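Local coordinates for substrate-binding protein (Synechococcus sp., PDB 6WPN) that probably binds an oligosaccharide or other sugar in the periplasm of a marine cyanobacterium, as a solute-binding protein serving transport, at residues Thr142-Leu147 against Leu260-Ala265; Phe267-Gln272 against Ala362-Ala367. One frame throughout, in Å; residues are numbered along the deposited sequence. Where two conformers were deposited one is given.

In the fold
Contacts 1 and 2 lie in series along the chain and show how a sheet edge and its covering helices are built from neighbouring pieces. Contact 1 pairs strand 260-263 with the later part of strand 137-149; the chain then turns directly into helix 265-274, which contact 2 sets against helix 359-374. Their centres are about 10 Å apart, and the layers touch: Leu145 CD1 packs near Ala367 O, Ala265 CB lies 3.7 Å from Ala367 CB, and Leu261 CD2 is 3.5 Å from Phe267 CE2. A 1,2-ethanediol, probably from the crystallisation liquor, lies about 4 Å from the Gln363 side chain.

Contact 1: Thr142-Leu147 against Leu260-Ala265; sequences TVRLSL and LLASGA
Arg144 opens the contact at the start of a two-stranded antiparallel pairing within the mixed sheet of this solute-binding protein fold, where residues 145-147 of strand 137-149 and strand 260-263 run with their directions 145° apart. Its first torsion sets CG between the backbone N and the carbonyl carbon (chi1 67°), and the chain then extends from CG to NE, passing Ala262 so that CD lies 4.1 Å from Ala262 CB. The guanidinium finds its charge partner in Glu198, a salt bridge through NH2 that anchors the far end of the chain.

At Leu145 the ladder begins. Its N donates to Ser263 O at 2.8 Å, while Ser263 N returns a bond to Leu145 O at 3.0 Å; the two close a hydrogen-bonded pair. The same Leu145 O also receives a CA-H...O contact from Ala262, so this one carbonyl is approached by two neighbouring residues of the partner strand.

Ser146 faces Ala262 in the non-hydrogen-bonded pair, and both point to the face that also carries the Arg144 chain. Its CB meets Leu260 CD1 at 3.8 Å, whereas OG is hydrogen-bonded to Pro286 O, which satisfies the hydroxyl beside a leucine.

Leu147 buries more of its surface in this contact than any other residue and forms the second hydrogen-bonded pair, with Leu261. The straighter bonds are here: Leu147 N reaches Leu261 O at 2.8 Å with 157° at the hydrogen, and Leu261 N answers to Leu147 O. Tyr253 of helix 246-254 packs on both leucines. Turned back along the partner strand, Leu147 CD1 ends 3.8 Å from Ser263 CB and 4.0 Å from Gly264 O.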
# COMPACT_ATOMS: atom_id res chain seq x y z
N THR A 142 1.00 -3.90 -5.49
CA THR A 142 2.15 -4.37 -4.74
C THR A 142 1.68 -5.26 -3.60
O THR A 142 0.73 -4.92 -2.89
CB THR A 142 2.96 -3.22 -4.13
OG1 THR A 142 2.18 -2.57 -3.13
CG2 THR A 142 3.31 -2.19 -5.17
N VAL A 143 2.30 -6.43 -3.48
CA VAL A 143 2.16 -7.28 -2.30
C VAL A 143 3.46 -7.17 -1.53
O VAL A 143 4.51 -7.64 -1.99
CB VAL A 143 1.85 -8.73 -2.69
CG1 VAL A 143 1.73 -9.59 -1.44
CG2 VAL A 143 0.58 -8.80 -3.53
N ARG A 144 3.41 -6.56 -0.35
CA ARG A 144 4.61 -6.39 0.46
C ARG A 144 4.95 -7.68 1.20
O ARG A 144 4.07 -8.38 1.71
CB ARG A 144 4.46 -5.23 1.44
CG ARG A 144 3.44 -5.44 2.53
CD ARG A 144 3.45 -4.27 3.49
NE ARG A 144 2.38 -4.41 4.47
CZ ARG A 144 1.17 -3.88 4.34
NH1 ARG A 144 0.88 -3.15 3.27
NH2 ARG A 144 0.26 -4.07 5.29
N LEU A 145 6.24 -8.01 1.22
CA LEU A 145 6.73 -9.20 1.89
C LEU A 145 7.38 -8.84 3.22
O LEU A 145 7.43 -7.68 3.63
CB LEU A 145 7.72 -9.94 0.98
CG LEU A 145 7.26 -10.18 -0.46
CD1 LEU A 145 8.43 -10.66 -1.30
CD2 LEU A 145 6.11 -11.18 -0.50
N SER A 146 7.87 -9.86 3.91
CA SER A 146 8.69 -9.69 5.11
C SER A 146 10.15 -9.88 4.72
O SER A 146 10.57 -11.00 4.40
CB SER A 146 8.29 -10.68 6.21
OG SER A 146 7.00 -10.39 6.72
N LEU A 147 10.91 -8.79 4.69
CA LEU A 147 12.35 -8.88 4.50
C LEU A 147 13.01 -9.17 5.84
O LEU A 147 12.99 -8.33 6.75
CB LEU A 147 12.89 -7.60 3.87
CG LEU A 147 12.25 -7.23 2.54
CD1 LEU A 147 12.90 -5.99 1.94
CD2 LEU A 147 12.31 -8.39 1.56
N LEU A 260 13.08 -7.52 10.94
CA LEU A 260 12.07 -7.73 9.91
C LEU A 260 11.60 -6.38 9.39
O LEU A 260 11.25 -5.50 10.17
CB LEU A 260 10.88 -8.54 10.45
CG LEU A 260 9.78 -8.97 9.47
CD1 LEU A 260 9.11 -10.25 9.94
CD2 LEU A 260 8.74 -7.88 9.29
N LEU A 261 11.56 -6.24 8.07
CA LEU A 261 11.11 -5.03 7.40
C LEU A 261 10.00 -5.39 6.43
O LEU A 261 10.20 -6.21 5.53
CB LEU A 261 12.27 -4.36 6.66
CG LEU A 261 11.95 -3.14 5.79
CD1 LEU A 261 11.60 -1.92 6.64
CD2 LEU A 261 13.10 -2.83 4.86
N ALA A 262 8.82 -4.81 6.62
CA ALA A 262 7.70 -5.05 5.71
C ALA A 262 7.93 -4.22 4.45
O ALA A 262 7.74 -3.01 4.45
CB ALA A 262 6.38 -4.70 6.37
N SER A 263 8.33 -4.88 3.36
CA SER A 263 8.66 -4.16 2.14
C SER A 263 8.58 -5.11 0.95
O SER A 263 8.50 -6.34 1.10
CB SER A 263 10.05 -3.50 2.25
OG SER A 263 10.36 -2.72 1.11
N GLY A 264 8.58 -4.52 -0.25
CA GLY A 264 8.47 -5.26 -1.49
C GLY A 264 9.81 -5.62 -2.10
O GLY A 264 10.88 -5.44 -1.52
N ALA A 265 9.73 -6.16 -3.32
CA ALA A 265 10.93 -6.58 -4.05
C ALA A 265 11.74 -5.40 -4.57
O ALA A 265 12.97 -5.50 -4.66
CB ALA A 265 10.54 -7.49 -5.22

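Contact 2: Phe267-Gln272 against Ala362-Ala367; sequences FLRSIQ and AQIRDA
Gln272 turns CG beside its backbone N (chi1 -73°) and extends beyond it, while Gln363 holds CG opposite its own N (chi1 -173°), and these two choices bring their amides together across an antiparallel helix pair. Helices 265-274 and 359-374 pack with local axes 10.0 Å apart, and the two glutamines reach across from opposing helices, each lying alongside the other. Gln272 NE2 donates to Gln363 OE1 at 2.9 Å, in the carbonyl plane and on a lone pair, with the two amide planes nearly coplanar. The same NE2 also hydrogen-bonds to Ala360 O, and Gln363 NE2 goes to Ala279 O, which fixes how both amides are flipped. The Gln272 amide also lies against CG1 and CD1 of Ile364. An alanine in place of Gln272 is likely to leave Gln363 OE1 without this donor and Ala360 O without its mate, and to uncover one flank of Ile364.

Ile364 is the apolar centre. Its CD1 lies 3.7 Å from Leu268 CG. Arg269 is modelled in two conformers, and the packing of one guanidinium face on Ile364 CG1 in one of them is less certain. One methyl of Leu268, CD2, rests on Gln363 CG at 3.7 Å and on Ala367 CB at 3.9 Å.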
# COMPACT_ATOMS: atom_id res chain seq x y z
N PHE A 267 12.32 -2.42 -3.29
CA PHE A 267 13.22 -1.86 -2.30
C PHE A 267 14.38 -2.80 -1.99
O PHE A 267 15.43 -2.34 -1.53
CB PHE A 267 12.46 -1.54 -1.02
CG PHE A 267 13.31 -0.93 0.02
CD1 PHE A 267 13.93 0.28 -0.21
CD2 PHE A 267 13.53 -1.58 1.22
CE1 PHE A 267 14.74 0.85 0.73
CE2 PHE A 267 14.34 -1.01 2.18
CZ PHE A 267 14.95 0.20 1.93
N LEU A 268 14.23 -4.09 -2.27
CA LEU A 268 15.32 -5.03 -2.04
C LEU A 268 16.53 -4.71 -2.92
O LEU A 268 17.67 -4.91 -2.49
CB LEU A 268 14.84 -6.46 -2.25
CG LEU A 268 15.76 -7.62 -1.86
CD1 LEU A 268 16.42 -7.39 -0.51
CD2 LEU A 268 14.97 -8.92 -1.87
N ARG A 269 16.31 -4.21 -4.14
CA ARG A 269 17.44 -3.90 -5.01
C ARG A 269 18.22 -2.69 -4.49
O ARG A 269 19.45 -2.65 -4.62
CB ARG A 269 16.96 -3.66 -6.44
CG ARG A 269 18.09 -3.36 -7.44
CD ARG A 269 18.87 -4.63 -7.84
NE ARG A 269 18.20 -5.39 -8.90
CZ ARG A 269 18.65 -6.53 -9.41
NH1 ARG A 269 19.77 -7.07 -8.95
NH2 ARG A 269 17.96 -7.14 -10.37
N SER A 270 17.53 -1.71 -3.91
CA SER A 270 18.24 -0.58 -3.33
C SER A 270 18.96 -0.97 -2.05
O SER A 270 20.02 -0.41 -1.74
CB SER A 270 17.29 0.59 -3.09
OG SER A 270 16.18 0.19 -2.31
N ILE A 271 18.42 -1.94 -1.31
CA ILE A 271 19.17 -2.50 -0.18
C ILE A 271 20.44 -3.16 -0.68
O ILE A 271 21.51 -3.04 -0.06
CB ILE A 271 18.29 -3.50 0.60
CG1 ILE A 271 17.12 -2.80 1.27
CG2 ILE A 271 19.12 -4.26 1.63
CD1 ILE A 271 16.22 -3.75 2.03
N GLN A 272 20.35 -3.90 -1.79
CA GLN A 272 21.52 -4.56 -2.35
C GLN A 272 22.62 -3.56 -2.65
O GLN A 272 23.80 -3.81 -2.37
CB GLN A 272 21.15 -5.34 -3.61
CG GLN A 272 20.36 -6.61 -3.35
CD GLN A 272 19.95 -7.32 -4.62
OE1 GLN A 272 20.24 -6.85 -5.73
NE2 GLN A 272 19.29 -8.46 -4.48
N ALA A 362 19.18 -13.56 -8.13
CA ALA A 362 18.39 -14.67 -7.60
C ALA A 362 17.54 -14.21 -6.41
O ALA A 362 16.37 -14.60 -6.30
CB ALA A 362 19.31 -15.82 -7.20
N GLN A 363 18.12 -13.39 -5.53
CA GLN A 363 17.36 -12.84 -4.42
C GLN A 363 16.18 -12.01 -4.91
O GLN A 363 15.06 -12.14 -4.40
CB GLN A 363 18.28 -12.01 -3.53
CG GLN A 363 17.64 -11.51 -2.24
CD GLN A 363 18.61 -10.72 -1.40
OE1 GLN A 363 19.27 -9.80 -1.90
NE2 GLN A 363 18.72 -11.07 -0.13
N ILE A 364 16.41 -11.15 -5.91
CA ILE A 364 15.34 -10.31 -6.44
C ILE A 364 14.27 -11.17 -7.09
O ILE A 364 13.07 -10.89 -6.99
CB ILE A 364 15.90 -9.28 -7.43
CG1 ILE A 364 16.82 -8.28 -6.72
CG2 ILE A 364 14.78 -8.56 -8.16
CD1 ILE A 364 16.20 -7.64 -5.51
N ARG A 365 14.69 -12.23 -7.78
CA ARG A 365 13.74 -13.15 -8.38
C ARG A 365 12.92 -13.87 -7.32
O ARG A 365 11.70 -14.04 -7.47
CB ARG A 365 14.49 -14.13 -9.28
CG ARG A 365 13.63 -15.09 -10.08
CD ARG A 365 13.45 -16.40 -9.35
NE ARG A 365 12.88 -17.42 -10.21
CZ ARG A 365 13.54 -18.49 -10.64
NH1 ARG A 365 14.81 -18.67 -10.28
NH2 ARG A 365 12.94 -19.38 -11.42
N ASP A 366 13.57 -14.29 -6.22
CA ASP A 366 12.85 -14.94 -5.12
C ASP A 366 11.79 -14.03 -4.53
O ASP A 366 10.69 -14.48 -4.18
CB ASP A 366 13.82 -15.37 -4.02
CG ASP A 366 14.83 -16.41 -4.48
OD1 ASP A 366 14.55 -17.13 -5.47
OD2 ASP A 366 15.89 -16.53 -3.83
N ALA A 367 12.10 -12.73 -4.39
CA ALA A 367 11.13 -11.81 -3.81
C ALA A 367 9.96 -11.58 -4.75
O ALA A 367 8.80 -11.63 -4.33
CB ALA A 367 11.82 -10.50 -3.45